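Local coordinates for histidine-containing phosphotransfer protein 2 (Oryza sativa, PDB 1YVI) that relays phosphoryl groups between cytokinin sensor histidine kinases and B-type response regulators in the multistep His-to-Asp phosphorelay, acting as a positive regulator of cytokinin signalling, at residues S15-Q20 with E25-L30; A62-Q67 with D73-Y78; G41-V46 with Q132-L137; R56-I61 with H80-S85; Q103-Q106 with G112-M115. All coordinates share one frame; numbering follows the deposited sequence.

Contact 1: residues S15-Q20 with E25-L30; sequences SSMFSQ and EQFQQL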
# COMPACT_ATOMS: atom_id res chain seq x y z
N SER A 15 -2.43 11.55 11.57
CA SER A 15 -1.19 12.24 11.93
C SER A 15 -0.04 11.23 12.20
O SER A 15 1.09 11.41 11.75
CB SER A 15 -1.43 13.19 13.11
OG SER A 15 -0.30 13.26 13.95
N SER A 16 -0.35 10.17 12.91
CA SER A 16 0.68 9.17 13.19
C SER A 16 1.12 8.42 11.90
O SER A 16 2.26 8.00 11.79
CB SER A 16 0.18 8.22 14.27
OG SER A 16 -0.66 7.23 13.68
N MET A 17 0.21 8.22 10.94
CA MET A 17 0.62 7.58 9.68
C MET A 17 1.69 8.44 8.98
O MET A 17 2.64 7.90 8.45
CB MET A 17 -0.57 7.35 8.79
CG MET A 17 -1.48 6.26 9.32
SD MET A 17 -3.13 6.39 8.66
CE MET A 17 -2.83 6.26 6.91
N PHE A 18 1.51 9.77 8.96
CA PHE A 18 2.48 10.64 8.33
C PHE A 18 3.74 10.73 9.22
O PHE A 18 4.88 10.77 8.70
CB PHE A 18 1.98 12.09 8.11
CG PHE A 18 0.97 12.26 7.01
CD1 PHE A 18 -0.41 12.14 7.28
CD2 PHE A 18 1.37 12.58 5.71
CE1 PHE A 18 -1.40 12.31 6.26
CE2 PHE A 18 0.40 12.76 4.66
CZ PHE A 18 -0.98 12.62 4.94
N SER A 19 3.56 10.82 10.53
CA SER A 19 4.73 11.08 11.40
C SER A 19 5.61 9.83 11.49
O SER A 19 6.84 9.94 11.70
CB SER A 19 4.34 11.64 12.79
OG SER A 19 3.76 10.62 13.54
N GLN A 20 5.00 8.65 11.31
CA GLN A 20 5.77 7.39 11.25
C GLN A 20 6.37 7.05 9.88
O GLN A 20 7.01 6.01 9.70
CB GLN A 20 4.93 6.25 11.77
CG GLN A 20 4.67 6.42 13.27
CD GLN A 20 3.63 5.48 13.80
OE1 GLN A 20 3.15 4.60 13.09
NE2 GLN A 20 3.26 5.66 15.06
N GLU A 25 3.14 12.84 0.85
CA GLU A 25 2.25 13.91 0.32
C GLU A 25 1.16 13.41 -0.62
O GLU A 25 0.10 14.04 -0.71
CB GLU A 25 3.07 15.04 -0.36
CG GLU A 25 3.77 14.56 -1.67
CD GLU A 25 4.91 15.47 -2.14
OE1 GLU A 25 4.78 16.72 -2.01
OE2 GLU A 25 5.92 14.91 -2.65
N GLN A 26 1.39 12.32 -1.35
CA GLN A 26 0.38 11.85 -2.30
C GLN A 26 -0.87 11.45 -1.52
O GLN A 26 -1.95 11.51 -2.05
CB GLN A 26 0.88 10.68 -3.18
CG GLN A 26 2.10 11.05 -3.98
CD GLN A 26 1.84 12.30 -4.79
OE1 GLN A 26 0.76 12.45 -5.39
NE2 GLN A 26 2.81 13.23 -4.81
N PHE A 27 -0.72 11.00 -0.28
CA PHE A 27 -1.90 10.59 0.48
C PHE A 27 -2.68 11.85 0.94
O PHE A 27 -3.93 11.88 0.96
CB PHE A 27 -1.51 9.71 1.67
CG PHE A 27 -2.67 9.30 2.50
CD1 PHE A 27 -3.52 8.25 2.07
CD2 PHE A 27 -2.95 9.94 3.68
CE1 PHE A 27 -4.63 7.87 2.82
CE2 PHE A 27 -4.07 9.58 4.44
CZ PHE A 27 -4.90 8.54 4.01
N GLN A 28 -1.92 12.86 1.34
CA GLN A 28 -2.50 14.17 1.64
C GLN A 28 -3.32 14.69 0.44
O GLN A 28 -4.46 15.11 0.61
CB GLN A 28 -1.41 15.14 2.10
CG GLN A 28 -1.92 16.51 2.47
CD GLN A 28 -1.27 17.58 1.62
OE1 GLN A 28 -1.73 17.88 0.51
NE2 GLN A 28 -0.16 18.14 2.13
N GLN A 29 -2.79 14.56 -0.77
CA GLN A 29 -3.53 14.96 -1.98
C GLN A 29 -4.83 14.19 -2.25
O GLN A 29 -5.75 14.76 -2.83
CB GLN A 29 -2.63 14.91 -3.21
CG GLN A 29 -1.63 16.11 -3.29
CD GLN A 29 -0.41 15.81 -4.16
OE1 GLN A 29 0.70 16.27 -3.87
NE2 GLN A 29 -0.61 15.05 -5.23
N LEU A 30 -4.91 12.93 -1.82
CA LEU A 30 -6.16 12.15 -1.89
C LEU A 30 -7.22 12.82 -1.03
O LEU A 30 -8.40 12.84 -1.39
CB LEU A 30 -6.02 10.73 -1.34
CG LEU A 30 -5.29 9.65 -2.12
CD1 LEU A 30 -5.51 8.35 -1.38
CD2 LEU A 30 -5.86 9.59 -3.53
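Phe18 and Phe27 form the aromatic heart of this contact, in which the last turn of helix 2-19 meets the first turns of helix 25-34 across a short connection. The two segments run nearly antiparallel, 154° between their directions, with axes 11.2 Å apart. That spacing is wide for packed helices, and large side chains are what bridge it: two phenylalanines and a methionine are long enough to span it.

Among the aromatic contacts, the far end of the Phe18 ring does the touching. Its CZ lies 3.6 Å from CD2 of Phe27, and CE1 of Phe18 comes in beside the edge of the Phe27 ring, close to its plane. The ring planes stand 56° apart, neither stacked nor perpendicular. Phe27 turns its ring into the gap because CG is anti to the backbone N (chi1 179°).

The aliphatic contacts flank this pair. Met17 CE approaches Phe27 CZ obliquely at 4.2 Å, the end methyl of its thioether packing on the buried side, where helix 110-142 contributes Phe131 to Met17 and Met134 to Phe27. On the more exposed side, Phe18 CZ lies 3.8 Å from Gln28 CB, while the Gln28 chain bends at chi2 and takes its amide off in another direction, as suits a polar residue at a boundary.

Polar backbone enters once: Gln28 N sits at the edge of the Phe18 ring, near its plane, 3.7 Å from CZ. This is packing against a ring edge, without a pi acceptor beneath the N-H. The chemistry is therefore that of an apolar hairpin closure, held by dispersion and the burial of Met17 and Phe27.

Contact 2: residues A62-Q67 with D73-Y78; sequences ATLLEQ and DKVDAY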
# COMPACT_ATOMS: atom_id res chain seq x y z
N ALA A 62 4.17 -13.77 -5.97
CA ALA A 62 4.48 -15.03 -5.25
C ALA A 62 4.35 -16.24 -6.17
O ALA A 62 5.26 -17.09 -6.22
CB ALA A 62 3.63 -15.19 -3.97
N THR A 63 3.26 -16.32 -6.91
CA THR A 63 3.02 -17.40 -7.85
C THR A 63 4.07 -17.48 -8.94
O THR A 63 4.56 -18.59 -9.25
CB THR A 63 1.61 -17.32 -8.49
OG1 THR A 63 0.67 -17.45 -7.44
CG2 THR A 63 1.36 -18.41 -9.53
N LEU A 64 4.44 -16.34 -9.52
CA LEU A 64 5.48 -16.33 -10.52
C LEU A 64 6.79 -16.87 -9.95
O LEU A 64 7.57 -17.59 -10.66
CB LEU A 64 5.68 -14.92 -11.10
CG LEU A 64 4.55 -14.27 -11.93
CD1 LEU A 64 4.92 -12.79 -12.16
CD2 LEU A 64 4.42 -15.00 -13.26
N LEU A 65 7.05 -16.55 -8.68
CA LEU A 65 8.33 -16.93 -8.03
C LEU A 65 8.38 -18.39 -7.57
O LEU A 65 9.46 -18.89 -7.18
CB LEU A 65 8.61 -16.01 -6.85
CG LEU A 65 8.91 -14.54 -7.22
CD1 LEU A 65 9.06 -13.68 -5.92
CD2 LEU A 65 10.17 -14.47 -8.10
N GLU A 66 7.22 -19.05 -7.61
CA GLU A 66 7.05 -20.50 -7.36
C GLU A 66 7.26 -21.33 -8.64
O GLU A 66 7.30 -22.54 -8.56
CB GLU A 66 5.64 -20.77 -6.75
CG GLU A 66 5.55 -20.22 -5.29
CD GLU A 66 4.12 -20.06 -4.69
OE1 GLU A 66 3.16 -20.67 -5.23
OE2 GLU A 66 3.99 -19.30 -3.64
N GLN A 67 7.44 -20.71 -9.81
CA GLN A 67 7.51 -21.52 -11.06
C GLN A 67 8.89 -22.16 -11.27
O GLN A 67 9.88 -21.59 -10.87
CB GLN A 67 7.16 -20.69 -12.29
CG GLN A 67 5.78 -20.08 -12.25
CD GLN A 67 4.70 -21.11 -11.94
OE1 GLN A 67 4.50 -22.06 -12.71
NE2 GLN A 67 4.01 -20.93 -10.80
N ASP A 73 10.95 -10.90 -16.29
CA ASP A 73 10.38 -9.71 -16.93
C ASP A 73 8.98 -9.42 -16.41
O ASP A 73 8.66 -8.27 -16.19
CB ASP A 73 10.28 -9.89 -18.43
CG ASP A 73 11.63 -9.94 -19.10
OD1 ASP A 73 12.59 -9.29 -18.64
OD2 ASP A 73 11.68 -10.56 -20.15
N LYS A 74 8.20 -10.48 -16.17
CA LYS A 74 6.84 -10.36 -15.65
C LYS A 74 6.81 -10.03 -14.16
O LYS A 74 6.01 -9.19 -13.70
CB LYS A 74 6.03 -11.62 -15.98
CG LYS A 74 4.51 -11.42 -15.81
CD LYS A 74 3.73 -12.68 -16.26
CE LYS A 74 2.20 -12.53 -16.01
NZ LYS A 74 1.41 -13.57 -16.78
N VAL A 75 7.71 -10.63 -13.39
CA VAL A 75 7.92 -10.13 -12.03
C VAL A 75 8.18 -8.64 -11.96
O VAL A 75 7.58 -7.90 -11.16
CB VAL A 75 9.07 -10.95 -11.31
CG1 VAL A 75 9.28 -10.43 -9.84
CG2 VAL A 75 8.68 -12.47 -11.32
N ASP A 76 9.10 -8.18 -12.77
CA ASP A 76 9.51 -6.79 -12.78
C ASP A 76 8.28 -5.93 -13.16
O ASP A 76 8.02 -4.89 -12.54
CB ASP A 76 10.62 -6.69 -13.83
CG ASP A 76 11.52 -5.49 -13.67
OD1 ASP A 76 11.36 -4.66 -12.77
OD2 ASP A 76 12.42 -5.36 -14.52
N ALA A 77 7.56 -6.34 -14.19
CA ALA A 77 6.31 -5.62 -14.60
C ALA A 77 5.30 -5.56 -13.45
O ALA A 77 4.72 -4.51 -13.28
CB ALA A 77 5.67 -6.30 -15.81
N TYR A 78 5.04 -6.67 -12.72
CA TYR A 78 4.10 -6.62 -11.57
C TYR A 78 4.58 -5.72 -10.45
O TYR A 78 3.80 -4.97 -9.84
CB TYR A 78 3.87 -7.99 -10.95
CG TYR A 78 2.73 -8.74 -11.59
CD1 TYR A 78 1.42 -8.30 -11.50
CD2 TYR A 78 2.96 -9.92 -12.22
CE1 TYR A 78 0.36 -9.04 -12.07
CE2 TYR A 78 1.93 -10.65 -12.81
CZ TYR A 78 0.64 -10.22 -12.70
OH TYR A 78 -0.31 -10.95 -13.34
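Leu64 and Val75 mark the nearest approach of the two backbones, their CA atoms 6.8 Å apart where the end of helix 42-65 faces the beginning of helix 72-89. The two form a helical hairpin, a building unit of the four-helix bundle found in HPt domains, and the contact lies next to its turn.

Leu64 is the side chain that fills the gap, and its branches divide the work. CD1 points at the edge of the Tyr78 ring, near the ring plane, 3.5 Å from CD2 of Tyr78; it also packs 3.9 Å from CG2 of Val75. CD2 of Leu64 instead lies across the aliphatic run of Lys74, 3.9 Å from its CD. A leucine suits this place because its forked end can serve three neighbours at once. The extended lysine offers methylenes to the leucine while its ammonium end can stay at the exposed surface.

Deeper in, CD2 of Leu65 meets CG2 of Val75 at 4.1 Å. Compact, beta-branched Val75 suits the buried position, with Phe101 and Cys105 of helix 92-106 on it; Leu65 also packs against Cys113 and Leu114 of helix 110-142.

Where helix 42-65 gives out, Gln67 folds back over it. Its NE2 donates to Thr63 O at 2.9 Å with an N-H...O angle of 175°, arriving from above the carbonyl plane, while Glu66 N reaches the same oxygen from the opposite face.

Contact 3: residues G41-V46 with Q132-L137; sequences GFVSEV and QTMLQL
Leu135 turns CG to the side of its backbone N, anti to the carbonyl carbon (chi1 -67°), and with CD1 beyond it anti to CA (chi2 169°) the other methyl, CD2, is brought to Ser44; Ser44 has the matching first torsion, chi1 -68°, which sets OG beside its own N. The methyl rests against the first turn of helix 42-65, 3.4 Å from the carbonyl oxygen Ser44 O and 3.7 Å from Ser44 CB. The small serine lets the chains draw close here: the CA atoms of Ser44 and Leu135 are 6.0 Å apart.

A water joins the same two residues by a polar route. It donates to Leu135 O at 2.7 Å and is hydrogen-bonded to Ser44 OG at 3.0 Å. Thus Ser44 turns CB to the methyl and uses OG to hold the bridging water, a dual use that suits its partly exposed place.

On the buried side, Val43 CG1 meets Met134 CE at 4.2 Å. The long, pliant methionine spans between helices, with Leu10 and Leu13 of helix 2-19 also against it.

The contact brings the start of helix 42-65 against the late part of helix 110-142, far along the chain. Its chemistry is graded, apolar inside and water-bridged outside, which implies that the direct grip between these segments is dispersion, with the serine hydroxyl and the Leu135 carbonyl bridged by a water.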
# COMPACT_ATOMS: atom_id res chain seq x y z
N GLY A 41 -16.88 9.69 0.38
CA GLY A 41 -16.24 8.46 0.82
C GLY A 41 -15.14 8.10 -0.17
O GLY A 41 -14.71 6.95 -0.23
N PHE A 42 -14.69 9.08 -0.95
CA PHE A 42 -13.70 8.85 -1.97
C PHE A 42 -12.42 8.17 -1.43
O PHE A 42 -11.98 7.12 -1.95
CB PHE A 42 -13.35 10.15 -2.66
CG PHE A 42 -12.25 10.02 -3.69
CD1 PHE A 42 -12.46 9.34 -4.89
CD2 PHE A 42 -11.01 10.66 -3.49
CE1 PHE A 42 -11.45 9.28 -5.89
CE2 PHE A 42 -9.99 10.59 -4.47
CZ PHE A 42 -10.23 9.88 -5.68
N VAL A 43 -11.80 8.79 -0.43
CA VAL A 43 -10.56 8.23 0.17
C VAL A 43 -10.79 6.79 0.69
O VAL A 43 -9.99 5.89 0.41
CB VAL A 43 -10.01 9.17 1.29
CG1 VAL A 43 -8.79 8.53 1.97
CG2 VAL A 43 -9.61 10.49 0.63
N SER A 44 -11.90 6.52 1.40
CA SER A 44 -12.12 5.15 1.87
C SER A 44 -12.16 4.13 0.73
O SER A 44 -11.71 2.98 0.88
CB SER A 44 -13.45 5.00 2.64
OG SER A 44 -13.44 5.70 3.90
N GLU A 45 -12.81 4.51 -0.38
CA GLU A 45 -12.92 3.61 -1.54
C GLU A 45 -11.60 3.39 -2.24
O GLU A 45 -11.32 2.27 -2.67
CB GLU A 45 -13.99 4.10 -2.54
CG GLU A 45 -15.47 4.09 -1.97
CD GLU A 45 -16.01 2.71 -1.59
OE1 GLU A 45 -15.41 1.67 -1.90
OE2 GLU A 45 -17.07 2.69 -0.95
N VAL A 46 -10.81 4.46 -2.34
CA VAL A 46 -9.49 4.41 -2.96
C VAL A 46 -8.63 3.44 -2.16
O VAL A 46 -7.94 2.61 -2.75
CB VAL A 46 -8.85 5.82 -3.05
CG1 VAL A 46 -7.32 5.77 -3.42
CG2 VAL A 46 -9.59 6.68 -4.10
N GLN A 132 -7.05 -0.09 7.73
CA GLN A 132 -8.24 -0.79 8.17
C GLN A 132 -8.88 -0.08 9.38
O GLN A 132 -10.08 0.09 9.45
CB GLN A 132 -7.89 -2.24 8.55
CG GLN A 132 -7.58 -3.13 7.32
CD GLN A 132 -8.70 -3.15 6.32
OE1 GLN A 132 -9.78 -3.55 6.67
NE2 GLN A 132 -8.44 -2.72 5.07
N THR A 133 -8.06 0.33 10.32
CA THR A 133 -8.51 1.17 11.46
C THR A 133 -9.15 2.49 10.94
O THR A 133 -10.22 2.89 11.42
CB THR A 133 -7.33 1.46 12.42
OG1 THR A 133 -6.76 0.20 12.90
CG2 THR A 133 -7.77 2.31 13.62
N MET A 134 -8.52 3.14 9.97
CA MET A 134 -9.07 4.37 9.34
C MET A 134 -10.45 4.11 8.78
O MET A 134 -11.39 4.90 9.01
CB MET A 134 -8.11 4.88 8.25
CG MET A 134 -8.53 6.19 7.64
SD MET A 134 -7.72 6.40 6.03
CE MET A 134 -8.88 5.60 4.99
N LEU A 135 -10.58 3.01 8.04
CA LEU A 135 -11.88 2.65 7.37
C LEU A 135 -13.03 2.48 8.37
O LEU A 135 -14.18 2.92 8.11
CB LEU A 135 -11.76 1.36 6.54
CG LEU A 135 -10.85 1.47 5.31
CD1 LEU A 135 -10.57 0.10 4.68
CD2 LEU A 135 -11.47 2.39 4.26
N GLN A 136 -12.72 1.79 9.46
CA GLN A 136 -13.66 1.58 10.54
C GLN A 136 -14.05 2.93 11.14
O GLN A 136 -15.25 3.22 11.29
CB GLN A 136 -13.00 0.65 11.56
CG GLN A 136 -13.82 0.12 12.74
CD GLN A 136 -13.04 -1.06 13.41
OE1 GLN A 136 -11.87 -1.31 13.06
NE2 GLN A 136 -13.67 -1.77 14.37
N LEU A 137 -13.07 3.79 11.44
CA LEU A 137 -13.38 5.16 11.89
C LEU A 137 -14.18 5.98 10.88
O LEU A 137 -15.17 6.62 11.25
CB LEU A 137 -12.11 5.95 12.31
CG LEU A 137 -11.31 5.33 13.48
CD1 LEU A 137 -9.94 6.07 13.68
CD2 LEU A 137 -12.15 5.40 14.72
O HOH W 1 -14.97 3.71 5.62

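Contact 4: residues R56-I61 with H80-S85; sequences RIINEI and HQLKGS
Ile57 faces Gln81 and Leu82 across two helices that run almost antiparallel, 163° between their directions, with axes 10.3 Å apart. Followed outward from CB, Ile57 forks at once. CG2, anti to the backbone N, is the branch turned to Leu82 and lies 4.1 Å from its CB. The other branch, CG1, sits anti to the carbonyl carbon (chi1 -71°) and runs toward Gln81, 3.9 Å from NE2 of that residue. At the tip, CD1 comes within 3.8 Å of the same Gln81 NE2.

The beta-branched isoleucine thus presents a broad apolar surface close to its own helix, and each arm serves a different neighbour. Glutamine suits the exposed margin: its chain, extended beyond CG, brings the amide nitrogen foremost to the isoleucine arm at the edge of the core. This is van der Waals contact.

Leu82 takes the buried side. It sends CD2 to within 4.1 Å of CG1 of Ile58, obliquely. Val120 of helix 110-142 lies against both Leu82 and Ile58, and Cys98 of helix 92-106 touches Leu82, so this leucine faces three helices.

His80, the predicted phosphorylation site, which is unmodified here, starts the second segment and takes no part in the interface. It lies exposed one residue before Gln81, on the helix that sends Leu82 into the core. An accessible histidine on a helix of an antiparallel four-helix bundle is the hallmark of the HPt domain.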
# COMPACT_ATOMS: atom_id res chain seq x y z
N ARG A 56 -3.66 -8.64 -4.27
CA ARG A 56 -3.74 -9.43 -5.51
C ARG A 56 -2.40 -9.49 -6.23
O ARG A 56 -1.97 -10.56 -6.73
CB ARG A 56 -4.77 -8.80 -6.47
CG ARG A 56 -4.97 -9.59 -7.72
CD ARG A 56 -5.92 -8.93 -8.70
NE ARG A 56 -5.63 -7.51 -8.89
CZ ARG A 56 -4.77 -7.03 -9.78
NH1 ARG A 56 -4.07 -7.84 -10.59
NH2 ARG A 56 -4.60 -5.74 -9.85
N ILE A 57 -1.74 -8.35 -6.36
CA ILE A 57 -0.46 -8.33 -7.07
C ILE A 57 0.65 -9.07 -6.30
O ILE A 57 1.49 -9.71 -6.90
CB ILE A 57 0.00 -6.85 -7.34
CG1 ILE A 57 -0.88 -6.18 -8.39
CG2 ILE A 57 1.48 -6.78 -7.85
CD1 ILE A 57 -0.90 -4.65 -8.26
N ILE A 58 0.73 -8.84 -5.00
CA ILE A 58 1.71 -9.57 -4.17
C ILE A 58 1.51 -11.08 -4.40
O ILE A 58 2.48 -11.82 -4.64
CB ILE A 58 1.52 -9.23 -2.67
CG1 ILE A 58 2.01 -7.77 -2.43
CG2 ILE A 58 2.22 -10.31 -1.76
CD1 ILE A 58 1.71 -7.17 -1.08
N ASN A 59 0.26 -11.53 -4.38
CA ASN A 59 -0.02 -12.96 -4.60
C ASN A 59 0.34 -13.40 -5.99
O ASN A 59 0.84 -14.51 -6.16
CB ASN A 59 -1.47 -13.29 -4.32
CG ASN A 59 -1.82 -13.13 -2.85
OD1 ASN A 59 -0.97 -13.28 -1.98
ND2 ASN A 59 -3.11 -12.87 -2.58
N GLU A 60 0.14 -12.56 -7.01
CA GLU A 60 0.57 -12.93 -8.38
C GLU A 60 2.09 -13.04 -8.51
O GLU A 60 2.61 -13.91 -9.24
CB GLU A 60 0.08 -11.94 -9.48
CG GLU A 60 -1.41 -11.78 -9.57
CD GLU A 60 -2.15 -12.89 -10.30
OE1 GLU A 60 -1.52 -13.92 -10.68
OE2 GLU A 60 -3.39 -12.73 -10.49
N ILE A 61 2.80 -12.10 -7.92
CA ILE A 61 4.26 -12.19 -7.87
C ILE A 61 4.72 -13.49 -7.16
O ILE A 61 5.57 -14.21 -7.70
CB ILE A 61 4.87 -10.99 -7.17
CG1 ILE A 61 4.64 -9.70 -8.03
CG2 ILE A 61 6.42 -11.14 -7.06
CD1 ILE A 61 4.83 -8.39 -7.19
N HIS A 80 6.46 -3.18 -10.87
CA HIS A 80 6.34 -1.83 -11.38
C HIS A 80 4.90 -1.35 -11.20
O HIS A 80 4.66 -0.22 -10.85
CB HIS A 80 6.70 -1.84 -12.89
CG HIS A 80 6.65 -0.49 -13.54
ND1 HIS A 80 5.57 -0.07 -14.31
CD2 HIS A 80 7.53 0.55 -13.53
CE1 HIS A 80 5.78 1.18 -14.72
NE2 HIS A 80 6.97 1.57 -14.28
N GLN A 81 3.93 -2.23 -11.46
CA GLN A 81 2.52 -1.89 -11.21
C GLN A 81 2.31 -1.54 -9.75
O GLN A 81 1.58 -0.60 -9.46
CB GLN A 81 1.59 -3.05 -11.49
CG GLN A 81 1.35 -3.34 -12.86
CD GLN A 81 0.03 -4.10 -13.06
OE1 GLN A 81 -0.56 -4.03 -14.14
NE2 GLN A 81 -0.42 -4.85 -12.05
N LEU A 82 2.83 -2.36 -8.83
CA LEU A 82 2.60 -2.13 -7.40
C LEU A 82 3.28 -0.81 -7.00
O LEU A 82 2.77 -0.10 -6.18
CB LEU A 82 3.15 -3.29 -6.55
CG LEU A 82 2.97 -3.19 -5.04
CD1 LEU A 82 1.50 -2.96 -4.67
CD2 LEU A 82 3.50 -4.48 -4.39
N LYS A 83 4.46 -0.54 -7.55
CA LYS A 83 5.18 0.69 -7.31
C LYS A 83 4.32 1.89 -7.68
O LYS A 83 4.22 2.85 -6.92
CB LYS A 83 6.43 0.75 -8.17
CG LYS A 83 7.32 1.88 -7.71
CD LYS A 83 8.29 2.28 -8.76
CE LYS A 83 7.76 3.37 -9.61
NZ LYS A 83 8.31 4.66 -9.13
N GLY A 84 3.74 1.84 -8.88
CA GLY A 84 2.81 2.88 -9.33
C GLY A 84 1.54 3.02 -8.51
O GLY A 84 1.17 4.15 -8.18
N SER A 85 0.83 1.93 -8.18
CA SER A 85 -0.33 2.07 -7.32
C SER A 85 0.00 2.56 -5.90
O SER A 85 -0.77 3.34 -5.30
CB SER A 85 -1.21 0.80 -7.27
OG SER A 85 -0.51 -0.24 -6.62

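Contact 5: residues Q103-Q106 with G112-M115; sequences QFCQ and GCLM
Phe104 lies against the main chain of Gly112, the place where the two backbones come nearest, CA to CA 5.4 Å. The carbonyl oxygen of Gly112 lies over one face of the Phe104 ring, with CD2 of Phe104 3.6 Å from that O. Ring atom CD1 of Phe104 is also 4.1 Å from Gly112 CA. Glycine suits the spot because, with no side chain, it lets the ring settle directly on the main chain.

Beside this, Phe104 CB packs 3.8 Å from Cys113 SG and 3.7 Å from Cys113 N. The two sulfurs, Cys105 SG and Cys113 SG, are 4.0 Å apart, a van der Waals contact too long for a disulfide. Cysteine fits both buried positions, being small, apolar enough for the core and polarisable.

Torsions bring these groups together. Phe104 holds CG anti to its carbonyl carbon at chi1 -47°, which carries the ring to Gly112. Cys113 makes the equivalent turn (chi1 -72°), directing SG between Phe104 and Cys105. Outside the interface, Ser109 OG is hydrogen-bonded to Gly112 N near the start of helix 110-142, and Gln103 NE2 to Asp107 OD1 where helix 92-106 ends.

Beyond lie the other helices of the bundle. Asp76 of helix 72-89 touches Cys105 and Phe72 of the same helix touches Cys113, while the end of helix 42-65 comes up to the Cys113 side, which places the contact next to both of these helices.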
# COMPACT_ATOMS: atom_id res chain seq x y z
N GLN A 103 16.28 -4.64 -9.02
CA GLN A 103 17.66 -5.16 -9.12
C GLN A 103 17.68 -6.72 -9.10
O GLN A 103 18.43 -7.32 -9.84
CB GLN A 103 18.53 -4.60 -8.01
CG GLN A 103 19.98 -5.03 -8.12
CD GLN A 103 20.64 -4.50 -9.36
OE1 GLN A 103 20.61 -3.30 -9.60
NE2 GLN A 103 21.24 -5.38 -10.16
N PHE A 104 16.87 -7.33 -8.24
CA PHE A 104 16.76 -8.80 -8.16
C PHE A 104 16.21 -9.42 -9.42
O PHE A 104 16.54 -10.55 -9.75
CB PHE A 104 16.01 -9.22 -6.90
CG PHE A 104 16.50 -8.50 -5.68
CD1 PHE A 104 17.88 -8.61 -5.29
CD2 PHE A 104 15.67 -7.69 -4.95
CE1 PHE A 104 18.35 -7.91 -4.21
CE2 PHE A 104 16.15 -6.96 -3.84
CZ PHE A 104 17.51 -7.09 -3.48
N CYS A 105 15.34 -8.69 -10.14
CA CYS A 105 14.86 -9.13 -11.48
C CYS A 105 15.96 -9.05 -12.50
O CYS A 105 16.15 -9.99 -13.26
CB CYS A 105 13.69 -8.27 -11.95
SG CYS A 105 12.24 -8.52 -10.93
N GLN A 106 16.73 -7.97 -12.46
CA GLN A 106 17.90 -7.85 -13.32
C GLN A 106 18.95 -8.90 -13.03
O GLN A 106 19.59 -9.41 -13.96
CB GLN A 106 18.52 -6.46 -13.18
CG GLN A 106 19.93 -6.41 -13.77
CD GLN A 106 20.42 -5.01 -14.06
OE1 GLN A 106 20.51 -4.16 -13.16
NE2 GLN A 106 20.74 -4.76 -15.33
N GLY A 112 16.42 -13.56 -4.22
CA GLY A 112 16.41 -12.14 -3.93
C GLY A 112 14.98 -11.54 -4.07
O GLY A 112 14.57 -10.73 -3.27
N CYS A 113 14.28 -11.92 -5.13
CA CYS A 113 12.87 -11.53 -5.38
C CYS A 113 12.01 -12.00 -4.20
O CYS A 113 11.19 -11.22 -3.70
CB CYS A 113 12.36 -12.14 -6.69
SG CYS A 113 13.10 -11.34 -8.16
N LEU A 114 12.22 -13.24 -3.73
CA LEU A 114 11.47 -13.78 -2.60
C LEU A 114 11.72 -12.99 -1.33
O LEU A 114 10.78 -12.70 -0.59
CB LEU A 114 11.68 -15.30 -2.42
CG LEU A 114 10.93 -16.24 -3.34
CD1 LEU A 114 11.54 -17.68 -3.25
CD2 LEU A 114 9.45 -16.32 -3.05
N MET A 115 12.96 -12.60 -1.10
CA MET A 115 13.32 -11.82 0.11
C MET A 115 12.80 -10.41 -0.03
O MET A 115 12.29 -9.84 0.95
CB MET A 115 14.84 -11.76 0.34
CG MET A 115 15.48 -13.05 0.91
SD MET A 115 17.16 -12.61 1.48
CE MET A 115 16.85 -11.75 3.05

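Overall arrangement
From the N terminus, contact 1 closes the first short loop, joining helix 2-19 to helix 25-34, before any other contact opens. Contact 3 then closes the longest loop, bringing the start of helix 42-65 to the late part of helix 110-142. Within it, contact 4 encloses contact 2, both on the hairpin of helices 42-65 and 72-89, and contact 5 follows in series, joining helix 92-106 to helix 110-142. None cross. Contacts 2, 4 and 5 lie on one side of the chain's centre, with contact 2 touching both others. Contacts 1 and 3 touch through Leu30 and Phe27 on the opposite side.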